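Local coordinates for putative vitamin-B12 independent methionine synthase family protein (Listeria monocytogenes, PDB 1YPX) that probably binds zinc and transfers a methyl group from a methyltetrahydrofolate to homocysteine, as cobalamin-independent methionine synthases do, at residues 109-121 / 168-181. Sequence-based numbering, arbitrary orientation.
Sequences IDFTTHPFIEDFI and AYQKAIQAFYDAGC
The Phe111 ring, in the loop before helix 116-121, lies over helix 168-178 in a TIM-barrel-like fold; farther along, the segments 116-121 and 168-178 run at 28° with axes 9.8 Å apart. CA of Ala172 sits over one face of the Phe111 ring, 3.8 Å from its centroid, a CH-pi contact; the ring reaches it because CG stands anti to the backbone N (chi1 -179°). CB of Ala175 fills the next place, meeting Phe111 CE1 and, at 3.5 Å, Ile117 CD1. Next, Phe176 CZ approaches Phe116 CB (3.6 Å) near the edge of the Phe116 ring, and the Phe120 ring packs beside residues 179-181, with Ala179 O in plane at its edge and Cys181 CB over one face. Outside these contacts, Trp71 stacks on the Phe116 ring, while Phe120 and Phe176 also touch strand 132-138 of the barrel. His114 ND1 accepts a capping bond from Phe116 N, almost exactly in the imidazole plane, at the turn leading into the helix; Gly180, with positive phi, forms a Schellman motif with bonds back into the last turn. Beyond Phe111, the bent chain of Lys171 brings NZ to within 3.0 Å of Asp110 OD1, a salt bridge on an oxygen that also accepts weakly from Phe111 N.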
ATOM      1  N   ILE A 109      14.235  -3.531  17.735  1.00 45.18           N
ATOM      2  CA  ILE A 109      13.018  -3.094  17.038  1.00 47.51           C
ATOM      3  C   ILE A 109      11.783  -3.125  17.940  1.00 50.36           C
ATOM      4  O   ILE A 109      11.526  -4.120  18.621  1.00 52.21           O
ATOM      5  CB  ILE A 109      12.697  -4.006  15.806  1.00 47.33           C
ATOM      6  CG1 ILE A 109      13.932  -4.178  14.903  1.00 49.49           C
ATOM      7  CG2 ILE A 109      11.546  -3.411  15.015  1.00 46.76           C
ATOM      8  CD1 ILE A 109      14.382  -2.908  14.183  1.00 48.22           C
ATOM      9  N   ASP A 110      11.002  -2.048  17.932  1.00 50.37           N
ATOM     10  CA  ASP A 110       9.804  -2.021  18.747  1.00 50.87           C
ATOM     11  C   ASP A 110       8.845  -0.912  18.352  1.00 52.54           C
ATOM     12  O   ASP A 110       9.198   0.001  17.607  1.00 52.60           O
ATOM     13  CB  ASP A 110      10.183  -1.905  20.224  1.00 51.52           C
ATOM     14  CG  ASP A 110       9.013  -2.200  21.152  1.00 53.57           C
ATOM     15  OD1 ASP A 110       8.104  -2.964  20.763  1.00 52.79           O
ATOM     16  OD2 ASP A 110       9.011  -1.683  22.284  1.00 58.27           O
ATOM     17  N   PHE A 111       7.618  -1.008  18.848  1.00 52.37           N
ATOM     18  CA  PHE A 111       6.598  -0.023  18.549  1.00 52.92           C
ATOM     19  C   PHE A 111       5.960   0.410  19.863  1.00 54.00           C
ATOM     20  O   PHE A 111       5.643  -0.423  20.710  1.00 54.87           O
ATOM     21  CB  PHE A 111       5.552  -0.639  17.612  1.00 52.83           C
ATOM     22  CG  PHE A 111       4.457   0.307  17.207  1.00 51.47           C
ATOM     23  CD1 PHE A 111       3.560   0.809  18.155  1.00 52.54           C
ATOM     24  CD2 PHE A 111       4.316   0.695  15.883  1.00 50.00           C
ATOM     25  CE1 PHE A 111       2.543   1.681  17.794  1.00 50.52           C
ATOM     26  CE2 PHE A 111       3.304   1.564  15.510  1.00 51.18           C
ATOM     27  CZ  PHE A 111       2.410   2.063  16.473  1.00 50.50           C
ATOM     28  N   THR A 112       5.772   1.712  20.028  1.00 53.63           N
ATOM     29  CA  THR A 112       5.168   2.235  21.245  1.00 54.71           C
ATOM     30  C   THR A 112       4.210   3.358  20.923  1.00 55.53           C
ATOM     31  O   THR A 112       3.002   3.255  21.137  1.00 56.63           O
ATOM     32  CB  THR A 112       6.233   2.787  22.194  1.00 53.55           C
ATOM     33  OG1 THR A 112       7.047   1.711  22.667  1.00 51.93           O
ATOM     34  CG2 THR A 112       5.580   3.493  23.366  1.00 54.14           C
ATOM     35  N   THR A 113       4.766   4.446  20.419  1.00 56.02           N
ATOM     36  CA  THR A 113       3.969   5.599  20.059  1.00 56.58           C
ATOM     37  C   THR A 113       4.449   6.096  18.711  1.00 55.51           C
ATOM     38  O   THR A 113       5.526   6.683  18.606  1.00 58.45           O
ATOM     39  CB  THR A 113       4.132   6.710  21.089  1.00 57.53           C
ATOM     40  OG1 THR A 113       5.531   6.936  21.321  1.00 61.22           O
ATOM     41  CG2 THR A 113       3.449   6.324  22.393  1.00 56.93           C
ATOM     42  N   HIS A 114       3.652   5.849  17.681  1.00 52.27           N
ATOM     43  CA  HIS A 114       3.997   6.276  16.331  1.00 48.93           C
ATOM     44  C   HIS A 114       3.114   7.462  15.935  1.00 45.53           C
ATOM     45  O   HIS A 114       1.971   7.565  16.373  1.00 45.10           O
ATOM     46  CB  HIS A 114       3.801   5.105  15.357  1.00 48.79           C
ATOM     47  CG  HIS A 114       4.623   5.207  14.109  1.00 49.16           C
ATOM     48  ND1 HIS A 114       4.301   6.051  13.068  1.00 50.46           N
ATOM     49  CD2 HIS A 114       5.750   4.557  13.731  1.00 47.72           C
ATOM     50  CE1 HIS A 114       5.194   5.915  12.103  1.00 48.02           C
ATOM     51  NE2 HIS A 114       6.082   5.017  12.480  1.00 46.48           N
ATOM     52  N   PRO A 115       3.653   8.395  15.132  1.00 44.00           N
ATOM     53  CA  PRO A 115       2.914   9.580  14.672  1.00 43.53           C
ATOM     54  C   PRO A 115       1.797   9.229  13.686  1.00 44.35           C
ATOM     55  O   PRO A 115       0.854  10.003  13.503  1.00 47.11           O
ATOM     56  CB  PRO A 115       3.996  10.426  14.011  1.00 40.51           C
ATOM     57  CG  PRO A 115       5.220  10.019  14.723  1.00 41.43           C
ATOM     58  CD  PRO A 115       5.083   8.539  14.828  1.00 41.98           C
ATOM     59  N   PHE A 116       1.914   8.070  13.047  1.00 43.03           N
ATOM     60  CA  PHE A 116       0.920   7.624  12.084  1.00 43.25           C
ATOM     61  C   PHE A 116      -0.432   7.340  12.716  1.00 43.41           C
ATOM     62  O   PHE A 116      -1.432   7.271  12.016  1.00 44.08           O
ATOM     63  CB  PHE A 116       1.425   6.375  11.349  1.00 42.39           C
ATOM     64  CG  PHE A 116       2.356   6.674  10.210  1.00 36.63           C
ATOM     65  CD1 PHE A 116       3.242   7.742  10.283  1.00 34.92           C
ATOM     66  CD2 PHE A 116       2.366   5.862   9.075  1.00 36.63           C
ATOM     67  CE1 PHE A 116       4.134   8.008   9.242  1.00 33.85           C
ATOM     68  CE2 PHE A 116       3.252   6.108   8.018  1.00 32.96           C
ATOM     69  CZ  PHE A 116       4.135   7.182   8.102  1.00 36.25           C
ATOM     70  N   ILE A 117      -0.468   7.192  14.036  1.00 45.91           N
ATOM     71  CA  ILE A 117      -1.725   6.911  14.739  1.00 46.65           C
ATOM     72  C   ILE A 117      -2.695   8.092  14.739  1.00 47.91           C
ATOM     73  O   ILE A 117      -3.897   7.910  14.514  1.00 46.24           O
ATOM     74  CB  ILE A 117      -1.471   6.494  16.186  1.00 47.52           C
ATOM     75  CG1 ILE A 117      -0.497   5.310  16.212  1.00 49.21           C
ATOM     76  CG2 ILE A 117      -2.779   6.080  16.841  1.00 48.09           C
ATOM     77  CD1 ILE A 117      -1.061   4.050  15.578  1.00 49.39           C
ATOM     78  N   GLU A 118      -2.169   9.298  14.981  1.00 48.24           N
ATOM     79  CA  GLU A 118      -2.988  10.517  14.991  1.00 47.19           C
ATOM     80  C   GLU A 118      -3.288  10.891  13.546  1.00 46.49           C
ATOM     81  O   GLU A 118      -4.350  11.448  13.257  1.00 47.66           O
ATOM     82  CB  GLU A 118      -2.244  11.702  15.639  1.00 47.33           C
ATOM     83  CG  GLU A 118      -2.952  12.485  16.779  1.00 47.73           C
ATOM     84  CD  GLU A 118      -4.442  12.828  16.548  1.00 46.77           C
ATOM     85  OE1 GLU A 118      -4.779  13.669  15.685  1.00 42.20           O
ATOM     86  OE2 GLU A 118      -5.277  12.247  17.272  1.00 48.54           O
ATOM     87  N   ASP A 119      -2.347  10.622  12.637  1.00 44.71           N
ATOM     88  CA  ASP A 119      -2.585  10.963  11.227  1.00 43.85           C
ATOM     89  C   ASP A 119      -3.763  10.125  10.723  1.00 40.82           C
ATOM     90  O   ASP A 119      -4.500  10.560   9.843  1.00 35.07           O
ATOM     91  CB  ASP A 119      -1.353  10.697  10.329  1.00 46.06           C
ATOM     92  CG  ASP A 119      -0.097  11.440  10.787  1.00 51.06           C
ATOM     93  OD1 ASP A 119      -0.199  12.455  11.515  1.00 52.67           O
ATOM     94  OD2 ASP A 119       1.011  11.006  10.394  1.00 52.85           O
ATOM     95  N   PHE A 120      -3.945   8.929  11.281  1.00 41.35           N
ATOM     96  CA  PHE A 120      -5.067   8.104  10.850  1.00 44.05           C
ATOM     97  C   PHE A 120      -6.360   8.667  11.441  1.00 45.88           C
ATOM     98  O   PHE A 120      -7.331   8.920  10.718  1.00 47.34           O
ATOM     99  CB  PHE A 120      -4.906   6.656  11.281  1.00 42.50           C
ATOM    100  CG  PHE A 120      -6.063   5.805  10.882  1.00 45.05           C
ATOM    101  CD1 PHE A 120      -6.297   5.529   9.536  1.00 45.29           C
ATOM    102  CD2 PHE A 120      -6.980   5.363  11.836  1.00 46.59           C
ATOM    103  CE1 PHE A 120      -7.429   4.833   9.140  1.00 46.50           C
ATOM    104  CE2 PHE A 120      -8.117   4.667  11.454  1.00 47.25           C
ATOM    105  CZ  PHE A 120      -8.349   4.399  10.100  1.00 47.58           C
ATOM    106  N   ILE A 121      -6.359   8.859  12.758  1.00 45.88           N
ATOM    107  CA  ILE A 121      -7.491   9.426  13.469  1.00 46.07           C
ATOM    108  C   ILE A 121      -7.958  10.672  12.699  1.00 47.07           C
ATOM    109  O   ILE A 121      -9.155  10.895  12.516  1.00 47.27           O
ATOM    110  CB  ILE A 121      -7.080   9.831  14.914  1.00 46.26           C
ATOM    111  CG1 ILE A 121      -6.676   8.600  15.711  1.00 47.25           C
ATOM    112  CG2 ILE A 121      -8.217  10.523  15.627  1.00 45.49           C
ATOM    113  CD1 ILE A 121      -6.020   8.937  17.037  1.00 44.79           C
ATOM    114  N   ALA A 168       6.831  -5.925  16.285  1.00 33.02           N
ATOM    115  CA  ALA A 168       6.725  -4.477  16.136  1.00 32.50           C
ATOM    116  C   ALA A 168       5.534  -4.214  15.216  1.00 34.31           C
ATOM    117  O   ALA A 168       4.794  -3.245  15.411  1.00 34.68           O
ATOM    118  CB  ALA A 168       8.000  -3.898  15.528  1.00 24.28           C
ATOM    119  N   TYR A 169       5.348  -5.087  14.224  1.00 34.41           N
ATOM    120  CA  TYR A 169       4.231  -4.936  13.305  1.00 37.70           C
ATOM    121  C   TYR A 169       2.899  -5.418  13.890  1.00 37.84           C
ATOM    122  O   TYR A 169       1.860  -4.805  13.634  1.00 39.70           O
ATOM    123  CB  TYR A 169       4.525  -5.625  11.959  1.00 37.36           C
ATOM    124  CG  TYR A 169       5.063  -4.674  10.896  1.00 38.26           C
ATOM    125  CD1 TYR A 169       4.220  -4.129   9.926  1.00 38.64           C
ATOM    126  CD2 TYR A 169       6.411  -4.294  10.883  1.00 41.17           C
ATOM    127  CE1 TYR A 169       4.699  -3.232   8.966  1.00 40.81           C
ATOM    128  CE2 TYR A 169       6.906  -3.387   9.923  1.00 41.93           C
ATOM    129  CZ  TYR A 169       6.040  -2.866   8.970  1.00 44.02           C
ATOM    130  OH  TYR A 169       6.509  -1.977   8.028  1.00 46.30           O
ATOM    131  N   GLN A 170       2.907  -6.497  14.667  1.00 38.60           N
ATOM    132  CA  GLN A 170       1.655  -6.962  15.267  1.00 38.81           C
ATOM    133  C   GLN A 170       1.144  -5.804  16.111  1.00 40.30           C
ATOM    134  O   GLN A 170      -0.019  -5.399  16.002  1.00 41.80           O
ATOM    135  CB  GLN A 170       1.879  -8.203  16.136  1.00 37.59           C
ATOM    136  CG  GLN A 170       2.204  -9.467  15.346  1.00 36.08           C
ATOM    137  CD  GLN A 170       2.946 -10.502  16.188  1.00 40.15           C
ATOM    138  OE1 GLN A 170       3.295 -11.592  15.711  1.00 39.11           O
ATOM    139  NE2 GLN A 170       3.200 -10.158  17.449  1.00 39.30           N
ATOM    140  N   LYS A 171       2.033  -5.235  16.921  1.00 40.56           N
ATOM    141  CA  LYS A 171       1.658  -4.107  17.762  1.00 41.35           C
ATOM    142  C   LYS A 171       1.256  -2.897  16.916  1.00 43.09           C
ATOM    143  O   LYS A 171       0.333  -2.168  17.281  1.00 47.79           O
ATOM    144  CB  LYS A 171       2.810  -3.742  18.718  1.00 42.09           C
ATOM    145  CG  LYS A 171       3.297  -4.914  19.599  1.00 40.96           C
ATOM    146  CD  LYS A 171       3.922  -4.451  20.924  1.00 43.55           C
ATOM    147  CE  LYS A 171       5.432  -4.172  20.837  1.00 47.55           C
ATOM    148  NZ  LYS A 171       6.313  -5.373  21.171  1.00 44.18           N
ATOM    149  N   ALA A 172       1.934  -2.681  15.788  1.00 44.48           N
ATOM    150  CA  ALA A 172       1.620  -1.550  14.907  1.00 45.58           C
ATOM    151  C   ALA A 172       0.197  -1.668  14.378  1.00 47.03           C
ATOM    152  O   ALA A 172      -0.606  -0.739  14.478  1.00 48.22           O
ATOM    153  CB  ALA A 172       2.596  -1.503  13.734  1.00 47.60           C
ATOM    154  N   ILE A 173      -0.105  -2.828  13.813  1.00 46.45           N
ATOM    155  CA  ILE A 173      -1.419  -3.082  13.264  1.00 46.84           C
ATOM    156  C   ILE A 173      -2.499  -2.910  14.325  1.00 47.69           C
ATOM    157  O   ILE A 173      -3.532  -2.290  14.083  1.00 48.27           O
ATOM    158  CB  ILE A 173      -1.492  -4.500  12.688  1.00 45.54           C
ATOM    159  CG1 ILE A 173      -0.547  -4.621  11.502  1.00 43.75           C
ATOM    160  CG2 ILE A 173      -2.896  -4.812  12.284  1.00 43.75           C
ATOM    161  CD1 ILE A 173      -0.473  -5.998  10.923  1.00 44.45           C
ATOM    162  N   GLN A 174      -2.249  -3.466  15.503  1.00 47.15           N
ATOM    163  CA  GLN A 174      -3.200  -3.376  16.588  1.00 46.67           C
ATOM    164  C   GLN A 174      -3.457  -1.903  16.912  1.00 46.88           C
ATOM    165  O   GLN A 174      -4.610  -1.482  17.096  1.00 46.24           O
ATOM    166  CB  GLN A 174      -2.658  -4.116  17.817  1.00 47.86           C
ATOM    167  CG  GLN A 174      -3.713  -4.494  18.846  1.00 46.02           C
ATOM    168  CD  GLN A 174      -4.830  -5.341  18.258  1.00 47.57           C
ATOM    169  OE1 GLN A 174      -4.581  -6.395  17.658  1.00 50.38           O
ATOM    170  NE2 GLN A 174      -6.069  -4.885  18.424  1.00 45.13           N
ATOM    171  N   ALA A 175      -2.396  -1.106  16.962  1.00 46.35           N
ATOM    172  CA  ALA A 175      -2.562   0.313  17.266  1.00 45.37           C
ATOM    173  C   ALA A 175      -3.426   1.003  16.216  1.00 44.50           C
ATOM    174  O   ALA A 175      -4.205   1.892  16.556  1.00 46.62           O
ATOM    175  CB  ALA A 175      -1.204   0.998  17.368  1.00 45.88           C
ATOM    176  N   PHE A 176      -3.282   0.597  14.947  1.00 43.90           N
ATOM    177  CA  PHE A 176      -4.081   1.162  13.842  1.00 43.00           C
ATOM    178  C   PHE A 176      -5.519   0.687  13.971  1.00 43.30           C
ATOM    179  O   PHE A 176      -6.466   1.460  13.801  1.00 41.20           O
ATOM    180  CB  PHE A 176      -3.549   0.721  12.468  1.00 38.48           C
ATOM    181  CG  PHE A 176      -2.527   1.654  11.886  1.00 35.99           C
ATOM    182  CD1 PHE A 176      -2.869   2.942  11.509  1.00 35.14           C
ATOM    183  CD2 PHE A 176      -1.214   1.254  11.733  1.00 33.81           C
ATOM    184  CE1 PHE A 176      -1.916   3.810  10.982  1.00 30.15           C
ATOM    185  CE2 PHE A 176      -0.260   2.119  11.212  1.00 30.49           C
ATOM    186  CZ  PHE A 176      -0.612   3.394  10.841  1.00 29.50           C
ATOM    187  N   TYR A 177      -5.681  -0.599  14.263  1.00 44.93           N
ATOM    188  CA  TYR A 177      -7.017  -1.141  14.416  1.00 47.71           C
ATOM    189  C   TYR A 177      -7.725  -0.362  15.510  1.00 48.49           C
ATOM    190  O   TYR A 177      -8.786   0.208  15.284  1.00 48.48           O
ATOM    191  CB  TYR A 177      -6.970  -2.617  14.789  1.00 48.09           C
ATOM    192  CG  TYR A 177      -8.340  -3.214  14.920  1.00 50.93           C
ATOM    193  CD1 TYR A 177      -9.029  -3.687  13.809  1.00 53.43           C
ATOM    194  CD2 TYR A 177      -8.965  -3.285  16.158  1.00 53.02           C
ATOM    195  CE1 TYR A 177     -10.313  -4.223  13.934  1.00 54.00           C
ATOM    196  CE2 TYR A 177     -10.240  -3.815  16.291  1.00 54.84           C
ATOM    197  CZ  TYR A 177     -10.908  -4.283  15.183  1.00 54.44           C
ATOM    198  OH  TYR A 177     -12.174  -4.807  15.344  1.00 56.82           O
ATOM    199  N   ASP A 178      -7.118  -0.325  16.691  1.00 49.11           N
ATOM    200  CA  ASP A 178      -7.699   0.384  17.829  1.00 49.47           C
ATOM    201  C   ASP A 178      -8.090   1.805  17.454  1.00 49.65           C
ATOM    202  O   ASP A 178      -9.109   2.321  17.925  1.00 52.33           O
ATOM    203  CB  ASP A 178      -6.706   0.426  18.991  1.00 50.32           C
ATOM    204  CG  ASP A 178      -6.198  -0.948  19.379  1.00 52.84           C
ATOM    205  OD1 ASP A 178      -5.251  -1.022  20.192  1.00 55.47           O
ATOM    206  OD2 ASP A 178      -6.741  -1.958  18.880  1.00 55.78           O
ATOM    207  N   ALA A 179      -7.273   2.440  16.617  1.00 47.34           N
ATOM    208  CA  ALA A 179      -7.528   3.808  16.175  1.00 44.90           C
ATOM    209  C   ALA A 179      -8.743   3.841  15.265  1.00 45.18           C
ATOM    210  O   ALA A 179      -9.255   4.913  14.924  1.00 44.00           O
ATOM    211  CB  ALA A 179      -6.312   4.359  15.449  1.00 45.58           C
ATOM    212  N   GLY A 180      -9.194   2.651  14.873  1.00 43.91           N
ATOM    213  CA  GLY A 180     -10.357   2.535  14.009  1.00 44.67           C
ATOM    214  C   GLY A 180     -10.096   2.197  12.545  1.00 43.80           C
ATOM    215  O   GLY A 180     -10.956   2.423  11.705  1.00 43.14           O
ATOM    216  N   CYS A 181      -8.928   1.645  12.237  1.00 42.72           N
ATOM    217  CA  CYS A 181      -8.600   1.309  10.867  1.00 41.61           C
ATOM    218  C   CYS A 181      -9.105  -0.080  10.502  1.00 42.15           C
ATOM    219  O   CYS A 181      -8.833  -1.052  11.208  1.00 41.18           O
ATOM    220  CB  CYS A 181      -7.088   1.389  10.664  1.00 40.59           C
ATOM    221  SG  CYS A 181      -6.518   1.234   8.946  1.00 41.71           S
TER